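Local coordinates for protein acyl-CoA dehydrogenase (Mycobacterium thermoresistibile, PDB 3PFD) that probably catalyses the FAD-dependent oxidation of saturated acyl-CoA thioesters to 2,3-dehydroacyl-CoA, handing the electrons to an acceptor, at residues 290-293 against 294-298; 298-301 against 302-305; 361-364 against 365-368. One frame throughout, in Å; residues are numbered along the deposited sequence.

Contact 1 (290-293 against 294-298). With FDA (dihydroflavine-adenine dinucleotide), chain B.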
loop_
_atom_site.group_PDB
_atom_site.type_symbol
_atom_site.label_atom_id
_atom_site.label_comp_id
_atom_site.label_asym_id
_atom_site.label_seq_id
_atom_site.Cartn_x
_atom_site.Cartn_y
_atom_site.Cartn_z
ATOM N N ASP C 290 17.987 -11.404 -11.695
ATOM C CA ASP C 290 19.095 -11.535 -10.736
ATOM C C ASP C 290 19.118 -10.445 -9.642
ATOM O O ASP C 290 19.814 -10.597 -8.645
ATOM C CB ASP C 290 20.448 -11.508 -11.456
ATOM C CG ASP C 290 21.002 -12.875 -11.710
ATOM O OD1 ASP C 290 22.247 -13.020 -11.747
ATOM O OD2 ASP C 290 20.197 -13.819 -11.877
ATOM N N ASN C 291 18.356 -9.375 -9.828
ATOM C CA ASN C 291 18.319 -8.254 -8.900
ATOM C C ASN C 291 17.295 -8.487 -7.791
ATOM O O ASN C 291 16.138 -8.819 -8.068
ATOM C CB ASN C 291 17.994 -6.962 -9.648
ATOM C CG ASN C 291 18.972 -6.690 -10.756
ATOM O OD1 ASN C 291 20.127 -6.445 -10.483
ATOM N ND2 ASN C 291 18.520 -6.736 -12.008
ATOM N N GLN C 292 17.722 -8.310 -6.548
ATOM C CA GLN C 292 16.857 -8.636 -5.426
ATOM C C GLN C 292 15.541 -7.826 -5.390
ATOM O O GLN C 292 14.512 -8.358 -4.973
ATOM C CB GLN C 292 17.606 -8.602 -4.075
ATOM C CG GLN C 292 16.814 -9.326 -2.960
ATOM C CD GLN C 292 17.444 -9.235 -1.592
ATOM O OE1 GLN C 292 17.694 -8.133 -1.087
ATOM N NE2 GLN C 292 17.715 -10.404 -0.972
ATOM N N GLY C 293 15.568 -6.556 -5.807
ATOM C CA GLY C 293 14.319 -5.760 -5.956
ATOM C C GLY C 293 13.311 -6.441 -6.891
ATOM O O GLY C 293 12.117 -6.464 -6.607
ATOM N N VAL C 294 13.791 -7.030 -7.993
ATOM C CA VAL C 294 12.915 -7.713 -8.944
ATOM C C VAL C 294 12.439 -9.044 -8.359
ATOM O O VAL C 294 11.263 -9.432 -8.531
ATOM C CB VAL C 294 13.638 -7.961 -10.285
ATOM C CG1 VAL C 294 12.882 -9.014 -11.166
ATOM C CG2 VAL C 294 13.834 -6.648 -11.029
ATOM N N GLN C 295 13.351 -9.744 -7.684
ATOM C CA GLN C 295 13.012 -11.002 -7.015
ATOM C C GLN C 295 11.897 -10.779 -5.978
ATOM O O GLN C 295 10.951 -11.547 -5.909
ATOM C CB GLN C 295 14.259 -11.646 -6.386
ATOM C CG GLN C 295 15.356 -11.962 -7.430
ATOM C CD GLN C 295 16.702 -12.398 -6.840
ATOM O OE1 GLN C 295 17.026 -12.145 -5.670
ATOM N NE2 GLN C 295 17.491 -13.087 -7.665
ATOM N N PHE C 296 12.003 -9.724 -5.183
ATOM C CA PHE C 296 10.997 -9.469 -4.128
ATOM C C PHE C 296 9.638 -9.097 -4.714
ATOM O O PHE C 296 8.606 -9.521 -4.201
ATOM C CB PHE C 296 11.483 -8.387 -3.137
ATOM C CG PHE C 296 12.503 -8.892 -2.109
ATOM C CD1 PHE C 296 13.212 -10.086 -2.311
ATOM C CD2 PHE C 296 12.773 -8.141 -0.965
ATOM C CE1 PHE C 296 14.133 -10.556 -1.354
ATOM C CE2 PHE C 296 13.726 -8.569 -0.016
ATOM C CZ PHE C 296 14.401 -9.789 -0.212
ATOM N N MET C 297 9.646 -8.321 -5.790
ATOM C CA MET C 297 8.416 -7.962 -6.471
ATOM C C MET C 297 7.728 -9.199 -7.064
ATOM O O MET C 297 6.520 -9.351 -6.927
ATOM C CB MET C 297 8.652 -6.892 -7.549
ATOM C CG MET C 297 7.370 -6.496 -8.262
ATOM S SD MET C 297 7.577 -5.302 -9.590
ATOM C CE MET C 297 7.796 -3.776 -8.672
ATOM N N LEU C 298 8.508 -10.087 -7.686
ATOM C CA LEU C 298 7.966 -11.376 -8.180
ATOM C C LEU C 298 7.371 -12.220 -7.054
ATOM O O LEU C 298 6.295 -12.793 -7.212
ATOM C CB LEU C 298 9.018 -12.176 -8.984
ATOM C CG LEU C 298 9.498 -11.533 -10.307
ATOM C CD1 LEU C 298 10.804 -12.173 -10.826
ATOM C CD2 LEU C 298 8.437 -11.566 -11.397
HETATM P PA FDA B . 15.296 -3.100 -19.075
HETATM O O1A FDA B . 16.510 -2.256 -18.796
HETATM O O2A FDA B . 15.398 -4.429 -19.754
HETATM O O5B FDA B . 14.520 -3.339 -17.685
HETATM C C5B FDA B . 13.569 -4.387 -17.533
HETATM C C4B FDA B . 13.165 -4.399 -16.066
HETATM O O4B FDA B . 14.326 -4.764 -15.290
HETATM C C3B FDA B . 12.694 -3.043 -15.546
HETATM O O3B FDA B . 11.738 -3.236 -14.517
HETATM C C2B FDA B . 13.913 -2.516 -14.810
HETATM O O2B FDA B . 13.574 -1.600 -13.775
HETATM C C1B FDA B . 14.546 -3.785 -14.257
HETATM N N9A FDA B . 15.987 -3.588 -13.955
HETATM C C8A FDA B . 16.973 -3.404 -14.861
HETATM N N7A FDA B . 18.136 -3.253 -14.201
HETATM C C5A FDA B . 17.899 -3.363 -12.864
HETATM C C6A FDA B . 18.707 -3.290 -11.717
HETATM N N6A FDA B . 20.057 -3.082 -11.822
HETATM N N1A FDA B . 18.124 -3.416 -10.486
HETATM C C2A FDA B . 16.795 -3.630 -10.372
HETATM N N3A FDA B . 16.011 -3.700 -11.465
HETATM C C4A FDA B . 16.530 -3.570 -12.716
HETATM N N1 FDA B . 15.156 6.354 -24.589
HETATM C C2 FDA B . 15.808 7.279 -25.333
HETATM O O2 FDA B . 17.022 7.149 -25.593
HETATM N N3 FDA B . 15.143 8.344 -25.842
HETATM C C4 FDA B . 13.838 8.538 -25.595
HETATM O O4 FDA B . 13.304 9.559 -26.073
HETATM C C4X FDA B . 13.132 7.619 -24.810
HETATM N N5 FDA B . 11.786 7.642 -24.815
HETATM C C5X FDA B . 11.055 6.563 -24.400
HETATM C C6 FDA B . 9.708 6.456 -24.762
HETATM C C7 FDA B . 9.002 5.270 -24.561
HETATM C C7M FDA B . 7.550 5.212 -24.974
HETATM C C8 FDA B . 9.623 4.163 -23.980
HETATM C C8M FDA B . 8.885 2.839 -23.758
HETATM C C9 FDA B . 10.969 4.267 -23.632
HETATM C C9A FDA B . 11.691 5.445 -23.829
HETATM N N10 FDA B . 13.107 5.426 -23.744
HETATM C C10 FDA B . 13.828 6.502 -24.320
HETATM C "C1'" FDA B . 13.824 4.226 -23.254
HETATM C "C2'" FDA B . 13.622 3.963 -21.753
HETATM O "O2'" FDA B . 14.446 4.871 -21.008
HETATM C "C3'" FDA B . 13.921 2.502 -21.424
HETATM O "O3'" FDA B . 12.755 1.713 -21.732
HETATM C "C4'" FDA B . 14.242 2.326 -19.941
HETATM O "O4'" FDA B . 15.483 2.984 -19.677
HETATM C "C5'" FDA B . 14.304 0.862 -19.520
HETATM O "O5'" FDA B . 15.109 0.094 -20.424
HETATM P P FDA B . 14.489 -1.228 -21.092
HETATM O O1P FDA B . 13.176 -0.891 -21.720
HETATM O O2P FDA B . 15.599 -1.863 -21.943
HETATM O O3P FDA B . 14.181 -2.190 -19.831
HETATM O O HOH W 1 17.208 -12.668 -2.820
#

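Contact 2 (298-301 against 302-305)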
loop_
_atom_site.group_PDB
_atom_site.type_symbol
_atom_site.label_atom_id
_atom_site.label_comp_id
_atom_site.label_asym_id
_atom_site.label_seq_id
_atom_site.Cartn_x
_atom_site.Cartn_y
_atom_site.Cartn_z
ATOM N N LEU C 298 8.508 -10.087 -7.686
ATOM C CA LEU C 298 7.966 -11.376 -8.180
ATOM C C LEU C 298 7.371 -12.220 -7.054
ATOM O O LEU C 298 6.295 -12.793 -7.212
ATOM C CB LEU C 298 9.018 -12.176 -8.984
ATOM C CG LEU C 298 9.498 -11.533 -10.307
ATOM C CD1 LEU C 298 10.804 -12.173 -10.826
ATOM C CD2 LEU C 298 8.437 -11.566 -11.397
ATOM N N ALA C 299 8.074 -12.287 -5.915
ATOM C CA ALA C 299 7.574 -13.005 -4.751
ATOM C C ALA C 299 6.258 -12.366 -4.267
ATOM O O ALA C 299 5.292 -13.074 -3.959
ATOM C CB ALA C 299 8.640 -12.980 -3.618
ATOM N N ASP C 300 6.219 -11.031 -4.173
ATOM C CA ASP C 300 4.985 -10.356 -3.749
ATOM C C ASP C 300 3.816 -10.730 -4.691
ATOM O O ASP C 300 2.691 -10.965 -4.244
ATOM C CB ASP C 300 5.147 -8.832 -3.697
ATOM C CG ASP C 300 6.057 -8.363 -2.558
ATOM O OD1 ASP C 300 6.310 -9.130 -1.607
ATOM O OD2 ASP C 300 6.526 -7.203 -2.617
ATOM N N MET C 301 4.088 -10.767 -5.991
ATOM C CA MET C 301 3.041 -11.033 -6.965
ATOM C C MET C 301 2.478 -12.428 -6.715
ATOM O O MET C 301 1.275 -12.570 -6.499
ATOM C CB MET C 301 3.579 -10.870 -8.385
ATOM C CG MET C 301 3.960 -9.409 -8.731
ATOM S SD MET C 301 5.195 -9.282 -10.051
ATOM C CE MET C 301 4.222 -9.676 -11.493
ATOM N N ALA C 302 3.364 -13.433 -6.679
ATOM C CA ALA C 302 2.981 -14.823 -6.503
ATOM C C ALA C 302 2.271 -15.098 -5.176
ATOM O O ALA C 302 1.277 -15.837 -5.132
ATOM C CB ALA C 302 4.234 -15.738 -6.625
ATOM N N MET C 303 2.801 -14.524 -4.093
ATOM C CA MET C 303 2.221 -14.707 -2.773
ATOM C C MET C 303 0.757 -14.263 -2.742
ATOM O O MET C 303 -0.111 -14.997 -2.248
ATOM C CB MET C 303 3.031 -13.894 -1.746
ATOM C CG MET C 303 2.453 -13.804 -0.349
ATOM S SD MET C 303 3.603 -12.940 0.784
ATOM C CE MET C 303 3.569 -11.262 0.165
ATOM N N LYS C 304 0.525 -13.034 -3.207
ATOM C CA LYS C 304 -0.801 -12.442 -3.290
ATOM C C LYS C 304 -1.712 -13.187 -4.245
ATOM O O LYS C 304 -2.883 -13.403 -3.913
ATOM C CB LYS C 304 -0.717 -10.952 -3.670
ATOM C CG LYS C 304 -0.115 -10.085 -2.518
ATOM C CD LYS C 304 -0.079 -8.593 -2.925
ATOM C CE LYS C 304 0.639 -7.748 -1.879
ATOM N NZ LYS C 304 0.289 -6.291 -2.091
ATOM N N ILE C 305 -1.190 -13.592 -5.413
ATOM C CA ILE C 305 -2.000 -14.426 -6.325
ATOM C C ILE C 305 -2.492 -15.734 -5.664
ATOM O O ILE C 305 -3.650 -16.154 -5.863
ATOM C CB ILE C 305 -1.257 -14.798 -7.605
ATOM C CG1 ILE C 305 -1.031 -13.559 -8.484
ATOM C CG2 ILE C 305 -2.034 -15.859 -8.384
ATOM C CD1 ILE C 305 -0.070 -13.817 -9.655
#

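Contact 3 (361-364 against 365-368)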
loop_
_atom_site.group_PDB
_atom_site.type_symbol
_atom_site.label_atom_id
_atom_site.label_comp_id
_atom_site.label_asym_id
_atom_site.label_seq_id
_atom_site.Cartn_x
_atom_site.Cartn_y
_atom_site.Cartn_z
ATOM N N PHE C 361 4.193 -7.399 -26.541
ATOM C CA PHE C 361 4.030 -8.376 -25.482
ATOM C C PHE C 361 2.609 -8.275 -24.890
ATOM O O PHE C 361 1.939 -7.258 -25.099
ATOM C CB PHE C 361 5.151 -8.224 -24.446
ATOM C CG PHE C 361 6.487 -8.682 -24.961
ATOM C CD1 PHE C 361 6.825 -10.032 -24.914
ATOM C CD2 PHE C 361 7.358 -7.789 -25.562
ATOM C CE1 PHE C 361 8.056 -10.481 -25.419
ATOM C CE2 PHE C 361 8.588 -8.213 -26.072
ATOM C CZ PHE C 361 8.939 -9.554 -26.005
ATOM N N PRO C 362 2.131 -9.335 -24.209
ATOM C CA PRO C 362 0.734 -9.372 -23.728
ATOM C C PRO C 362 0.447 -8.623 -22.416
ATOM O O PRO C 362 -0.719 -8.424 -22.073
ATOM C CB PRO C 362 0.485 -10.878 -23.513
ATOM C CG PRO C 362 1.824 -11.437 -23.166
ATOM C CD PRO C 362 2.852 -10.589 -23.891
ATOM N N VAL C 363 1.477 -8.235 -21.674
ATOM C CA VAL C 363 1.268 -7.710 -20.303
ATOM C C VAL C 363 0.496 -6.375 -20.262
ATOM O O VAL C 363 -0.279 -6.137 -19.391
ATOM C CB VAL C 363 2.587 -7.648 -19.475
ATOM C CG1 VAL C 363 3.099 -9.048 -19.188
ATOM C CG2 VAL C 363 3.687 -6.783 -20.165
ATOM N N GLU C 364 0.739 -5.532 -21.244
ATOM C CA GLU C 364 0.004 -4.299 -21.504
ATOM C C GLU C 364 -1.539 -4.591 -21.620
ATOM O O GLU C 364 -2.381 -3.949 -20.973
ATOM C CB GLU C 364 0.647 -3.830 -22.822
ATOM C CG GLU C 364 0.218 -2.692 -23.543
ATOM C CD GLU C 364 -1.040 -2.888 -24.298
ATOM O OE1 GLU C 364 -1.179 -3.799 -25.172
ATOM O OE2 GLU C 364 -1.879 -2.043 -24.029
ATOM N N ARG C 365 -1.910 -5.576 -22.434
ATOM C CA ARG C 365 -3.324 -5.980 -22.517
ATOM C C ARG C 365 -3.861 -6.518 -21.185
ATOM O O ARG C 365 -4.965 -6.165 -20.735
ATOM C CB ARG C 365 -3.527 -7.013 -23.629
ATOM C CG ARG C 365 -4.946 -7.526 -23.710
ATOM C CD ARG C 365 -5.028 -8.763 -24.605
ATOM N NE ARG C 365 -4.540 -10.009 -24.001
ATOM C CZ ARG C 365 -3.504 -10.723 -24.459
ATOM N NH1 ARG C 365 -2.765 -10.292 -25.484
ATOM N NH2 ARG C 365 -3.172 -11.864 -23.864
ATOM N N MET C 366 -3.066 -7.363 -20.551
ATOM C CA MET C 366 -3.409 -7.892 -19.238
ATOM C C MET C 366 -3.731 -6.813 -18.181
ATOM O O MET C 366 -4.657 -6.964 -17.373
ATOM C CB MET C 366 -2.303 -8.811 -18.753
ATOM C CG MET C 366 -2.223 -10.147 -19.553
ATOM S SD MET C 366 -0.673 -10.975 -19.162
ATOM C CE MET C 366 -0.750 -12.397 -20.229
ATOM N N MET C 367 -2.987 -5.717 -18.227
ATOM C CA MET C 367 -3.154 -4.631 -17.270
ATOM C C MET C 367 -4.479 -3.941 -17.553
ATOM O O MET C 367 -5.292 -3.688 -16.634
ATOM C CB MET C 367 -1.975 -3.641 -17.400
ATOM C CG MET C 367 -2.012 -2.523 -16.371
ATOM S SD MET C 367 -0.669 -1.351 -16.592
ATOM C CE MET C 367 -1.291 0.010 -15.587
ATOM N N ARG C 368 -4.700 -3.645 -18.839
ATOM C CA ARG C 368 -5.945 -3.023 -19.288
ATOM C C ARG C 368 -7.179 -3.878 -18.926
ATOM O O ARG C 368 -8.163 -3.348 -18.400
ATOM C CB ARG C 368 -5.893 -2.717 -20.784
ATOM C CG ARG C 368 -4.869 -1.609 -21.133
ATOM C CD ARG C 368 -4.953 -1.219 -22.603
ATOM N NE ARG C 368 -4.311 -2.179 -23.497
ATOM C CZ ARG C 368 -4.946 -3.025 -24.311
ATOM N NH1 ARG C 368 -6.291 -3.104 -24.310
ATOM N NH2 ARG C 368 -4.228 -3.830 -25.098
HETATM O O HOH W 2 -0.483 -6.421 -25.151
#

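Contact 1 (290-293 against 294-298)
Gln-292 lays its side chain over one face of the Phe-296 ring, one helical turn on. CG makes a CH-pi contact 3.8 Å from the ring centroid, and the amide follows, turned 31° from the ring plane. Both ends of that amide are hydrogen-bonded. OE1 accepts from Gly-293 N of the second subunit; NE2 donates to N1A of a second bound dinucleotide and, at 3.0 Å, to the oxygen of water 1, which donates to Gln-295 OE1 at 2.9 Å. Gln-295 NE2 bonds weakly to Ser-289 O. Asn-291 is at the N-cap position of helix 292-321, without a side-chain capping bond; its O accepts from Gln-295 N at 3.0 Å, in the carbonyl plane, and more weakly from Val-294 N. The Asn-291 amide lies flat over the adenine, its CG 3.4 Å from N1A; OD1 accepts from Arg-286 and ND2 donates to Val-288 O. Val-294 CG2 makes a van der Waals contact, 3.7 Å from N3A, and the two residues line the adenine end of the cofactor pocket. Helix 326-352 covers Val-294, Met-297 and Leu-298, helix 256-280 takes a further side of Leu-298, and the third subunit packs on Gln-295 and Phe-296.

Contact 2 (298-301 against 302-305)
Asp-300 and Met-303 stand side by side, pointing the same way off the helix. The carboxylate leans beside its own backbone N, while Met-303 sends CG anti to the backbone N and runs straight to the sulfur; only the last torsion (chi3 69°) folds the methyl back, so that CE comes to 3.9 Å from Asp-300 OD1. This is a loose van der Waals approach. The carboxylate's real partner is Arg-384 of the third subunit, which forms a salt bridge with OD1.

Lys-304 takes another course from the same turn. Its CG, turned beside the backbone N (chi1 -70°), passes 3.4 Å from Asp-300 O, and the extended chain then carries the ammonium away. Although Asp-300 and Lys-304 are four residues apart, their charges do not meet: OD2 and NZ are 6.3 Å apart, and NZ pairs instead with Glu-343 on helix 326-352. Ile-305 repeats the pattern with an apolar branch, its CG1 lying 3.2 Å from Met-301 O. The Met-301 side chain packs on Val-344 and Asp-347 of helix 326-352. Beneath all of them runs a regular ladder of i to i+4 backbone bonds, from Ala-302 N to Leu-298 O at 3.0 Å through Ile-305 N to Met-301 O at 2.9 Å.

Ala-302 and Ile-305 face helix 256-280, Met-301 and Lys-304 face helix 326-352, and Ala-299, Ala-302 and Met-303 meet the third subunit. A long helix buried on several sides in this way is characteristic of the helical C-terminal domain of acyl-CoA dehydrogenases, whose bundles pack together at the centre of the tetramer.

Contact 3 (361-364 against 365-368)
Glu-364 and Arg-368 join in a two-pronged salt bridge one helical turn apart. Glu-364 starts with CG anti to the backbone N and then bends at chi2 (-76°), which turns the carboxylate onward toward Arg-368. Arg-368 starts beside its backbone N and kinks at chi3 (-77°), swinging the guanidinium round to meet it. The two flat groups end 23° apart, with the carboxylate at the edge of the guanidinium. Arg-368 NH2 donates almost straight to Glu-364 OE1 at 3.1 Å, on its syn side; the acceptor lies in the guanidinium plane, though the donor stands somewhat out of the carboxylate plane. Arg-368 NE points at Glu-364 OE2; the modelled 2.5 Å is unusually short and its exact value doubtful. NH1 of Arg-368 goes to Asp-46 and to Leu-215 O, and the CA of Arg-365 sits over one guanidinium face.

This is an i to i+4 ion pair near the N-terminal end of helix 363-373, a short helix of the C-terminal domain. Helices 326-352 and 256-280 pack against its apolar sides through Val-363, Met-366 and Met-367, and the fourth subunit lies over Glu-364 and Arg-368.

Water 2 ties the preceding loop to the acid: it donates to Phe-361 O at 2.6 Å and to Glu-364 OE1 at 2.7 Å, and accepts from Arg-365 N. Arg-365 itself leaves with CG anti to the backbone N and bends at chi3, turning its guanidinium back so that a face covers Pro-362 O and NH2 comes 3.8 Å from Pro-362 CB. Met-366 runs out extended, alongside the proline, until its methyl CE rests 3.8 Å from Pro-362 CB, while SD passes 4.2 Å from Val-363 CG1.

How the contacts relate
Contacts 1 and 2 follow one another on helix 292-321, sharing Leu-298, with centres 11 Å apart; contact 3 is on helix 363-373, about 18 Å from contact 2 and 20 Å from contact 1, centre to centre. Contact 1 is only partly buried and lies farthest from the chain's centre, and its polar groups serve the adenines of two bound cofactors and a subunit boundary. Contacts 2 and 3 are buried. In contact 2 the two charged side chains pair separately, one with another subunit and one with a neighbouring helix, whereas contact 3 pairs its opposite charges internally. Helices 256-280 and 326-352 flank all three; the third subunit reaches contacts 1 and 2, the fourth contacts 1 and 3.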